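Local atomic coordinates of mandelate racemase/muconate lactonizing enzyme family protein (Azoarcus sp., PDB entry 2QDE), a protein that belongs to the enolase superfamily, pairs an enolase-type N-terminal domain with a TIM-barrel-like C-terminal domain, and holds a barium ion in its metal site. Residues Asp71-Lys76 and Ile95-Asn100; Asp191-Ile196 and Leu217-Gln222; Asn343-Asn348 and Asp372-Leu377. All coordinates share one frame; numbering follows the deposited sequence.

Contact 1: Asp71-Lys76 and Ile95-Asn100; sequences DFFAPK and ILTRDN
F73 on helix 62-78 and L96 at the end of helix 86-96 have the nearest CA atoms across the two segments, 8.2 Å apart. L96 carries most of the contact. Its CG lies anti to the backbone N (chi1 177°), and the CD2 branch reaches toward helix 62-78. This one methyl touches three residues there. It sits at the edge of the F73 ring, near the ring plane, with CD2 of L96 4.0 Å from CD1 of F73. CD2 of L96 also lies 4.0 Å from CB of K76. CB of F72 is a little further, 4.2 Å from CD2 of L96. F72 and K76 are one helical turn apart, joined by the bond from K76 N to F72 O. The methyl therefore rests against a single turn of the helix. That turn is irregular: a wider pi-type turn spans 71-76, and the helix kinks at P75.

Both helices belong to the N-terminal domain of the enolase superfamily fold. The two segments meet mainly through apolar side chains, and no hydrogen bond crosses between them. T97 is the first residue to leave helical geometry after helix 86-96. OG1 of T97 lies 3.5 Å from CE1 of F73, oblique to the ring. This hydroxyl is buried by the contact and has no hydrogen-bond partner in the model. The F73 side chain also packs on M68 of its own helix and V107 of helix 101-119.

From T97 to N100 the chain forms a short loop ahead of helix 101-119. N100 ND2 bonds R98 O at 2.8 Å, with the carbonyl oxygen lying in the amide plane. ND2 of N100 also bonds G59 O of the second subunit, and L96 O accepts a bond from S55 OG of that subunit.

Contact 2: Asp191-Ile196 and Leu217-Gln222; sequences DLFIDI and LSKIEQ. With BA (barium ion), chain I.
The barium site of the barrel domain is built partly on this contact, where two parallel strands of a beta-alpha-beta unit lie side by side. D195 and E221 form a bridged pair, and both point to the metal side of the sheet. D195 binds barium through both carboxylate oxygens, OD2 at 2.7 Å and OD1 at a longer 3.1 Å. OE2 of E221 binds the barium ion at 2.8 Å. The two carboxylates are stacked, their planes 28° apart, and the shared cation probably offsets their repulsion. N197 and D246 complete the site, and K165 bonds both D195 OD2 and E221 OE1.

The backbones are joined by E221 N to I194 O, by I196 N to E221 O and, further back along the segments, by S218 N to L192 O. I194 and I220 form the other bridge, with side chains on the face turned from the metal. They lie side by side and point the same way, CG1 of I194 3.6 Å from CD1 of I220. CD1 of I194 also meets CD1 of L217.

At the other end, K219 runs over one face of the F193 ring. CE of K219 stands 3.6 Å from the ring centroid of F193, a CH-pi contact. The K219 side chain bends at its last torsion (chi4 -67°), which leaves NZ off-centre over the ring in a cation-pi contact. A water links K219 NZ to D191 OD2. S218 OG donates to D191 OD1 at 2.8 Å, on the syn side and 26° out of the carboxylate plane.

Contact 3: Asn343-Asn348 and Asp372-Leu377; sequences NDIALN and DLVRRL
N343 opens the contact by laying its backbone and its side chain against L373 of helix 371-377. With chi1 at -171° the N343 side chain extends away from its own amide nitrogen, and its end comes nearer the helix. OD1 of N343 lies 3.8 Å from CD1 of L373, while O of N343 faces the other methyl, CD2.

D344 follows. Its CB points away from the helix, so its backbone makes the contact. CD2 of L373 lies 3.3 Å from O of D344. The carboxylate is buried and held on its own side of the loop: OD1 bonds NE2 of H333, and OD2 accepts from the backbone N of G303. OD2 also meets A346 N in what would be an Asx turn, though the position of that nitrogen is doubtful.

I345 and L373 carry most of the apolar contact; the CA of I345 is 6.0 Å from that of V374. CG2 of I345 meets CD1 of L377 at 3.7 Å. It also meets L373, whose side chain crosses that of I345 at about a right angle. CB of I345 touches CG2 of V374 at 4.1 Å. These contacts pack the loop before strand 351-353 of the barrel domain on helix 371-377. L35 of strand 31-40, in the antiparallel sheet that includes strand 385-387, packs on both I345 and V374. This places the contact beside the N-terminal domain.

Past I345 the segment leaves the helix. The amide of N348 bonds the backbone of G366 and E368. On the exposed side of the helix, R376 NH2 forms a salt bridge with D372 OD1 at 3.2 Å, and one face of the guanidinium lies above D372 O and L373 CA, both offset toward its rim.

Overall arrangement
The three contacts follow one another along the chain. Contact 2 is buried, and its centre lies about 36 Å from that of contact 1 and 34 Å from that of contact 3. It joins neighbouring parallel strands of the barrel, with backbone bonds, charged groups and a metal. Contacts 1 and 3 have no hydrogen bond between their segments and rest on apolar packing: a leucine methyl at a phenylalanine ring edge in contact 1, aliphatic side chains in contact 3. Contact 1 joins two helices of the N-terminal domain and is partly buried, beside a second subunit. Contact 3 is buried within one chain and joins loop to helix. No helix or strand is shared.

Contact 1: Asp71-Lys76 and Ile95-Asn100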
loop_
_atom_site.group_PDB
_atom_site.type_symbol
_atom_site.label_atom_id
_atom_site.label_comp_id
_atom_site.label_asym_id
_atom_site.label_seq_id
_atom_site.Cartn_x
_atom_site.Cartn_y
_atom_site.Cartn_z
ATOM N N ASP A 71 -1.403 -43.501 15.461
ATOM C CA ASP A 71 -1.892 -43.957 14.164
ATOM C C ASP A 71 -1.168 -43.372 12.962
ATOM O O ASP A 71 -1.266 -43.911 11.859
ATOM C CB ASP A 71 -3.390 -43.660 14.024
ATOM C CG ASP A 71 -4.244 -44.488 14.967
ATOM O OD1 ASP A 71 -4.075 -45.724 14.982
ATOM O OD2 ASP A 71 -5.086 -43.910 15.682
ATOM N N PHE A 72 -0.441 -42.276 13.170
ATOM C CA PHE A 72 0.262 -41.621 12.076
ATOM C C PHE A 72 1.751 -41.372 12.292
ATOM O O PHE A 72 2.583 -41.951 11.591
ATOM C CB PHE A 72 -0.435 -40.300 11.747
ATOM C CG PHE A 72 -1.800 -40.479 11.158
ATOM C CD1 PHE A 72 -1.959 -40.660 9.785
ATOM C CD2 PHE A 72 -2.925 -40.519 11.978
ATOM C CE1 PHE A 72 -3.223 -40.880 9.235
ATOM C CE2 PHE A 72 -4.193 -40.738 11.438
ATOM C CZ PHE A 72 -4.341 -40.918 10.065
ATOM N N PHE A 73 2.094 -40.512 13.243
ATOM C CA PHE A 73 3.501 -40.218 13.470
ATOM C C PHE A 73 4.334 -41.474 13.730
ATOM O O PHE A 73 5.404 -41.642 13.140
ATOM C CB PHE A 73 3.671 -39.228 14.630
ATOM C CG PHE A 73 3.075 -37.863 14.365
ATOM C CD1 PHE A 73 2.952 -37.375 13.059
ATOM C CD2 PHE A 73 2.656 -37.055 15.427
ATOM C CE1 PHE A 73 2.417 -36.098 12.811
ATOM C CE2 PHE A 73 2.123 -35.775 15.188
ATOM C CZ PHE A 73 2.006 -35.303 13.875
ATOM N N ALA A 74 3.835 -42.350 14.602
ATOM C CA ALA A 74 4.540 -43.582 14.964
ATOM C C ALA A 74 4.914 -44.489 13.790
ATOM O O ALA A 74 6.090 -44.777 13.581
ATOM C CB ALA A 74 3.723 -44.373 16.006
ATOM N N PRO A 75 3.925 -44.957 13.010
ATOM C CA PRO A 75 4.292 -45.829 11.890
ATOM C C PRO A 75 4.951 -45.121 10.707
ATOM O O PRO A 75 5.905 -45.629 10.118
ATOM C CB PRO A 75 2.959 -46.480 11.510
ATOM C CG PRO A 75 1.970 -45.400 11.813
ATOM C CD PRO A 75 2.459 -44.857 13.141
ATOM N N LYS A 76 4.461 -43.935 10.375
ATOM C CA LYS A 76 4.993 -43.207 9.235
ATOM C C LYS A 76 6.295 -42.434 9.418
ATOM O O LYS A 76 7.043 -42.265 8.458
ATOM C CB LYS A 76 3.926 -42.251 8.696
ATOM C CG LYS A 76 2.682 -42.945 8.163
ATOM C CD LYS A 76 3.023 -43.859 6.994
ATOM C CE LYS A 76 1.772 -44.512 6.428
ATOM N NZ LYS A 76 0.809 -43.480 5.951
ATOM N N ILE A 95 4.608 -32.163 6.966
ATOM C CA ILE A 95 4.105 -32.483 5.638
ATOM C C ILE A 95 2.955 -33.477 5.784
ATOM O O ILE A 95 1.953 -33.406 5.068
ATOM C CB ILE A 95 5.198 -33.117 4.761
ATOM C CG1 ILE A 95 6.326 -32.106 4.527
ATOM C CG2 ILE A 95 4.606 -33.567 3.423
ATOM C CD1 ILE A 95 5.899 -30.887 3.743
ATOM N N LEU A 96 3.099 -34.391 6.735
ATOM C CA LEU A 96 2.090 -35.419 6.969
ATOM C C LEU A 96 0.804 -34.921 7.615
ATOM O O LEU A 96 -0.280 -35.379 7.269
ATOM C CB LEU A 96 2.674 -36.531 7.845
ATOM C CG LEU A 96 1.752 -37.677 8.277
ATOM C CD1 LEU A 96 1.336 -38.502 7.061
ATOM C CD2 LEU A 96 2.479 -38.558 9.289
ATOM N N THR A 97 0.928 -33.977 8.545
ATOM C CA THR A 97 -0.232 -33.485 9.272
ATOM C C THR A 97 -0.421 -31.971 9.370
ATOM O O THR A 97 0.520 -31.224 9.654
ATOM C CB THR A 97 -0.218 -34.040 10.712
ATOM O OG1 THR A 97 -0.247 -35.471 10.674
ATOM C CG2 THR A 97 -1.420 -33.537 11.497
ATOM N N ARG A 98 -1.664 -31.549 9.157
ATOM C CA ARG A 98 -2.067 -30.149 9.247
ATOM C C ARG A 98 -2.363 -29.899 10.731
ATOM O O ARG A 98 -2.932 -30.768 11.404
ATOM C CB ARG A 98 -3.345 -29.929 8.434
ATOM C CG ARG A 98 -3.818 -28.487 8.348
ATOM C CD ARG A 98 -5.296 -28.436 7.996
ATOM N NE ARG A 98 -5.590 -27.432 6.975
ATOM C CZ ARG A 98 -5.381 -26.125 7.121
ATOM N NH1 ARG A 98 -4.879 -25.649 8.255
ATOM N NH2 ARG A 98 -5.665 -25.299 6.124
ATOM N N ASP A 99 -1.993 -28.724 11.232
ATOM C CA ASP A 99 -2.224 -28.368 12.635
ATOM C C ASP A 99 -1.675 -29.424 13.610
ATOM O O ASP A 99 -0.589 -29.953 13.395
ATOM C CB ASP A 99 -3.722 -28.136 12.891
ATOM C CG ASP A 99 -4.299 -27.022 12.030
ATOM O OD1 ASP A 99 -3.662 -25.955 11.928
ATOM O OD2 ASP A 99 -5.394 -27.203 11.463
ATOM N N ASN A 100 -2.409 -29.715 14.684
ATOM C CA ASN A 100 -1.965 -30.703 15.678
ATOM C C ASN A 100 -0.643 -30.299 16.319
ATOM O O ASN A 100 0.181 -31.149 16.660
ATOM C CB ASN A 100 -1.801 -32.081 15.026
ATOM C CG ASN A 100 -3.123 -32.732 14.709
ATOM O OD1 ASN A 100 -3.701 -33.434 15.541
ATOM N ND2 ASN A 100 -3.625 -32.486 13.505
#

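Contact 2: Asp191-Ile196 and Leu217-Gln222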
loop_
_atom_site.group_PDB
_atom_site.type_symbol
_atom_site.label_atom_id
_atom_site.label_comp_id
_atom_site.label_asym_id
_atom_site.label_seq_id
_atom_site.Cartn_x
_atom_site.Cartn_y
_atom_site.Cartn_z
ATOM N N ASP A 191 4.449 -4.137 37.557
ATOM C CA ASP A 191 4.100 -4.519 36.186
ATOM C C ASP A 191 2.811 -5.345 36.263
ATOM O O ASP A 191 2.829 -6.503 36.671
ATOM C CB ASP A 191 5.235 -5.362 35.578
ATOM C CG ASP A 191 4.939 -5.835 34.150
ATOM O OD1 ASP A 191 3.786 -5.713 33.685
ATOM O OD2 ASP A 191 5.871 -6.349 33.493
ATOM N N LEU A 192 1.695 -4.739 35.878
ATOM C CA LEU A 192 0.399 -5.406 35.926
ATOM C C LEU A 192 -0.301 -5.368 34.566
ATOM O O LEU A 192 -0.358 -4.316 33.928
ATOM C CB LEU A 192 -0.484 -4.714 36.969
ATOM C CG LEU A 192 -1.934 -5.182 37.098
ATOM C CD1 LEU A 192 -1.963 -6.595 37.672
ATOM C CD2 LEU A 192 -2.710 -4.215 37.992
ATOM N N PHE A 193 -0.815 -6.510 34.112
ATOM C CA PHE A 193 -1.538 -6.543 32.845
ATOM C C PHE A 193 -2.636 -7.596 32.844
ATOM O O PHE A 193 -2.732 -8.393 33.775
ATOM C CB PHE A 193 -0.579 -6.722 31.649
ATOM C CG PHE A 193 0.159 -8.034 31.616
ATOM C CD1 PHE A 193 -0.316 -9.096 30.848
ATOM C CD2 PHE A 193 1.376 -8.182 32.290
ATOM C CE1 PHE A 193 0.415 -10.295 30.741
ATOM C CE2 PHE A 193 2.117 -9.370 32.194
ATOM C CZ PHE A 193 1.637 -10.428 31.415
ATOM N N ILE A 194 -3.476 -7.586 31.812
ATOM C CA ILE A 194 -4.582 -8.535 31.732
ATOM C C ILE A 194 -4.599 -9.340 30.434
ATOM O O ILE A 194 -4.072 -8.904 29.411
ATOM C CB ILE A 194 -5.936 -7.814 31.874
ATOM C CG1 ILE A 194 -6.083 -6.757 30.772
ATOM C CG2 ILE A 194 -6.035 -7.166 33.248
ATOM C CD1 ILE A 194 -7.439 -6.075 30.754
ATOM N N ASP A 195 -5.221 -10.513 30.496
ATOM C CA ASP A 195 -5.322 -11.428 29.359
ATOM C C ASP A 195 -6.803 -11.642 29.040
ATOM O O ASP A 195 -7.574 -12.031 29.912
ATOM C CB ASP A 195 -4.665 -12.754 29.734
ATOM C CG ASP A 195 -4.504 -13.691 28.554
ATOM O OD1 ASP A 195 -5.088 -13.430 27.483
ATOM O OD2 ASP A 195 -3.795 -14.710 28.712
ATOM N N ILE A 196 -7.190 -11.384 27.792
ATOM C CA ILE A 196 -8.584 -11.511 27.364
ATOM C C ILE A 196 -8.872 -12.812 26.618
ATOM O O ILE A 196 -10.029 -13.197 26.457
ATOM C CB ILE A 196 -8.981 -10.336 26.438
ATOM C CG1 ILE A 196 -8.374 -9.029 26.959
ATOM C CG2 ILE A 196 -10.491 -10.203 26.382
ATOM C CD1 ILE A 196 -8.802 -8.664 28.373
ATOM N N LEU A 217 -2.203 -0.224 32.852
ATOM C CA LEU A 217 -1.782 -1.603 32.647
ATOM C C LEU A 217 -0.603 -1.597 31.665
ATOM O O LEU A 217 -0.583 -0.813 30.711
ATOM C CB LEU A 217 -2.948 -2.412 32.075
ATOM C CG LEU A 217 -4.210 -2.453 32.950
ATOM C CD1 LEU A 217 -5.379 -3.045 32.170
ATOM C CD2 LEU A 217 -3.929 -3.267 34.208
ATOM N N SER A 218 0.380 -2.461 31.892
ATOM C CA SER A 218 1.532 -2.512 31.000
ATOM C C SER A 218 1.138 -2.981 29.601
ATOM O O SER A 218 1.817 -2.667 28.623
ATOM C CB SER A 218 2.623 -3.428 31.567
ATOM O OG SER A 218 2.203 -4.781 31.584
ATOM N N LYS A 219 0.036 -3.722 29.503
ATOM C CA LYS A 219 -0.425 -4.227 28.213
ATOM C C LYS A 219 -1.746 -4.980 28.314
ATOM O O LYS A 219 -2.205 -5.303 29.413
ATOM C CB LYS A 219 0.638 -5.162 27.618
ATOM C CG LYS A 219 1.181 -6.190 28.622
ATOM C CD LYS A 219 2.288 -7.041 28.016
ATOM C CE LYS A 219 3.113 -7.747 29.082
ATOM N NZ LYS A 219 3.903 -6.789 29.889
ATOM N N ILE A 220 -2.356 -5.234 27.158
ATOM C CA ILE A 220 -3.598 -5.998 27.065
ATOM C C ILE A 220 -3.277 -7.210 26.192
ATOM O O ILE A 220 -2.938 -7.058 25.020
ATOM C CB ILE A 220 -4.737 -5.215 26.371
ATOM C CG1 ILE A 220 -4.978 -3.874 27.075
ATOM C CG2 ILE A 220 -6.008 -6.053 26.389
ATOM C CD1 ILE A 220 -5.350 -4.007 28.520
ATOM N N GLU A 221 -3.373 -8.408 26.757
ATOM C CA GLU A 221 -3.074 -9.617 26.000
ATOM C C GLU A 221 -4.258 -10.151 25.193
ATOM O O GLU A 221 -5.318 -10.468 25.747
ATOM C CB GLU A 221 -2.569 -10.714 26.936
ATOM C CG GLU A 221 -2.083 -11.976 26.215
ATOM C CD GLU A 221 -1.622 -13.061 27.179
ATOM O OE1 GLU A 221 -1.160 -12.704 28.288
ATOM O OE2 GLU A 221 -1.705 -14.263 26.817
ATOM N N GLN A 222 -4.055 -10.247 23.880
ATOM C CA GLN A 222 -5.049 -10.757 22.934
ATOM C C GLN A 222 -6.499 -10.352 23.209
ATOM O O GLN A 222 -7.328 -11.189 23.590
ATOM C CB GLN A 222 -4.977 -12.286 22.870
ATOM C CG GLN A 222 -5.667 -12.875 21.647
ATOM C CD GLN A 222 -4.894 -12.615 20.366
ATOM O OE1 GLN A 222 -5.465 -12.201 19.355
ATOM N NE2 GLN A 222 -3.590 -12.862 20.400
HETATM BA BA BA I . -3.808 -16.021 26.313
HETATM O O HOH W 1 5.729 -8.446 31.453
#

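Contact 3: Asn343-Asn348 and Asp372-Leu377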
loop_
_atom_site.group_PDB
_atom_site.type_symbol
_atom_site.label_atom_id
_atom_site.label_comp_id
_atom_site.label_asym_id
_atom_site.label_seq_id
_atom_site.Cartn_x
_atom_site.Cartn_y
_atom_site.Cartn_z
ATOM N N ASN A 343 4.581 -34.250 45.428
ATOM C CA ASN A 343 3.817 -35.314 44.791
ATOM C C ASN A 343 3.542 -35.033 43.314
ATOM O O ASN A 343 2.405 -35.123 42.867
ATOM C CB ASN A 343 2.502 -35.516 45.556
ATOM C CG ASN A 343 1.740 -36.759 45.104
ATOM O OD1 ASN A 343 0.831 -36.684 44.269
ATOM N ND2 ASN A 343 2.119 -37.914 45.652
ATOM N N ASP A 344 4.595 -34.695 42.567
ATOM C CA ASP A 344 4.484 -34.407 41.133
ATOM C C ASP A 344 4.974 -35.640 40.377
ATOM O O ASP A 344 5.774 -36.410 40.914
ATOM C CB ASP A 344 5.366 -33.206 40.768
ATOM C CG ASP A 344 5.067 -32.659 39.382
ATOM O OD1 ASP A 344 4.012 -32.015 39.208
ATOM O OD2 ASP A 344 5.881 -32.878 38.461
ATOM N N ILE A 345 4.513 -35.848 39.141
ATOM C CA ILE A 345 4.979 -37.016 38.405
ATOM C C ILE A 345 6.469 -36.876 38.130
ATOM O O ILE A 345 7.124 -37.829 37.706
ATOM C CB ILE A 345 4.223 -37.232 37.074
ATOM C CG1 ILE A 345 4.401 -36.033 36.153
ATOM C CG2 ILE A 345 2.745 -37.478 37.353
ATOM C CD1 ILE A 345 3.927 -36.303 34.745
ATOM N N ALA A 346 6.996 -35.673 38.354
ATOM C CA ALA A 346 8.426 -35.430 38.198
ATOM C C ALA A 346 8.986 -35.597 39.603
ATOM O O ALA A 346 8.584 -34.874 40.516
ATOM C CB ALA A 346 8.694 -34.007 37.704
ATOM N N LEU A 347 9.884 -36.555 39.791
ATOM C CA LEU A 347 10.466 -36.763 41.109
ATOM C C LEU A 347 11.345 -35.578 41.460
ATOM O O LEU A 347 11.526 -35.256 42.632
ATOM C CB LEU A 347 11.308 -38.040 41.138
ATOM C CG LEU A 347 10.566 -39.373 41.038
ATOM C CD1 LEU A 347 11.569 -40.481 40.815
ATOM C CD2 LEU A 347 9.764 -39.617 42.310
ATOM N N ASN A 348 11.877 -34.922 40.432
ATOM C CA ASN A 348 12.755 -33.774 40.623
ATOM C C ASN A 348 12.285 -32.546 39.834
ATOM O O ASN A 348 12.878 -32.172 38.823
ATOM C CB ASN A 348 14.181 -34.160 40.222
ATOM C CG ASN A 348 14.283 -34.607 38.769
ATOM O OD1 ASN A 348 13.350 -35.192 38.208
ATOM N ND2 ASN A 348 15.427 -34.340 38.159
ATOM N N ASP A 372 5.073 -45.072 39.581
ATOM C CA ASP A 372 3.845 -45.515 40.215
ATOM C C ASP A 372 2.803 -44.401 40.311
ATOM O O ASP A 372 1.605 -44.662 40.191
ATOM C CB ASP A 372 4.134 -46.163 41.584
ATOM C CG ASP A 372 5.210 -45.455 42.364
ATOM O OD1 ASP A 372 4.905 -44.383 42.935
ATOM O OD2 ASP A 372 6.362 -45.972 42.421
ATOM N N LEU A 373 3.246 -43.159 40.496
ATOM C CA LEU A 373 2.305 -42.041 40.561
ATOM C C LEU A 373 1.667 -41.885 39.185
ATOM O O LEU A 373 0.475 -41.590 39.065
ATOM C CB LEU A 373 3.022 -40.744 40.954
ATOM C CG LEU A 373 2.196 -39.453 40.916
ATOM C CD1 LEU A 373 0.969 -39.578 41.802
ATOM C CD2 LEU A 373 3.064 -38.285 41.371
ATOM N N VAL A 374 2.465 -42.091 38.144
ATOM C CA VAL A 374 1.953 -41.986 36.787
ATOM C C VAL A 374 0.809 -42.983 36.621
ATOM O O VAL A 374 -0.261 -42.641 36.114
ATOM C CB VAL A 374 3.043 -42.285 35.752
ATOM C CG1 VAL A 374 2.417 -42.549 34.392
ATOM C CG2 VAL A 374 4.000 -41.104 35.665
ATOM N N ARG A 375 1.036 -44.220 37.050
ATOM C CA ARG A 375 -0.006 -45.234 36.950
ATOM C C ARG A 375 -1.251 -44.808 37.719
ATOM O O ARG A 375 -2.364 -45.019 37.252
ATOM C CB ARG A 375 0.493 -46.584 37.473
ATOM C CG ARG A 375 1.327 -47.353 36.473
ATOM C CD ARG A 375 1.621 -48.754 36.979
ATOM N NE ARG A 375 2.634 -48.751 38.033
ATOM C CZ ARG A 375 3.941 -48.607 37.818
ATOM N NH1 ARG A 375 4.404 -48.454 36.584
ATOM N NH2 ARG A 375 4.789 -48.616 38.839
ATOM N N ARG A 376 -1.065 -44.193 38.886
ATOM C CA ARG A 376 -2.201 -43.747 39.684
ATOM C C ARG A 376 -2.990 -42.612 39.031
ATOM O O ARG A 376 -4.182 -42.451 39.300
ATOM C CB ARG A 376 -1.746 -43.304 41.084
ATOM C CG ARG A 376 -1.382 -44.451 42.019
ATOM C CD ARG A 376 -1.257 -43.987 43.466
ATOM N NE ARG A 376 -0.031 -43.240 43.728
ATOM C CZ ARG A 376 1.175 -43.796 43.810
ATOM N NH1 ARG A 376 1.319 -45.115 43.652
ATOM N NH2 ARG A 376 2.242 -43.039 44.047
ATOM N N LEU A 377 -2.339 -41.837 38.167
ATOM C CA LEU A 377 -3.017 -40.712 37.523
ATOM C C LEU A 377 -3.622 -40.994 36.148
ATOM O O LEU A 377 -4.200 -40.097 35.538
ATOM C CB LEU A 377 -2.075 -39.504 37.419
ATOM C CG LEU A 377 -1.537 -38.892 38.726
ATOM C CD1 LEU A 377 -0.766 -37.619 38.400
ATOM C CD2 LEU A 377 -2.670 -38.566 39.685
#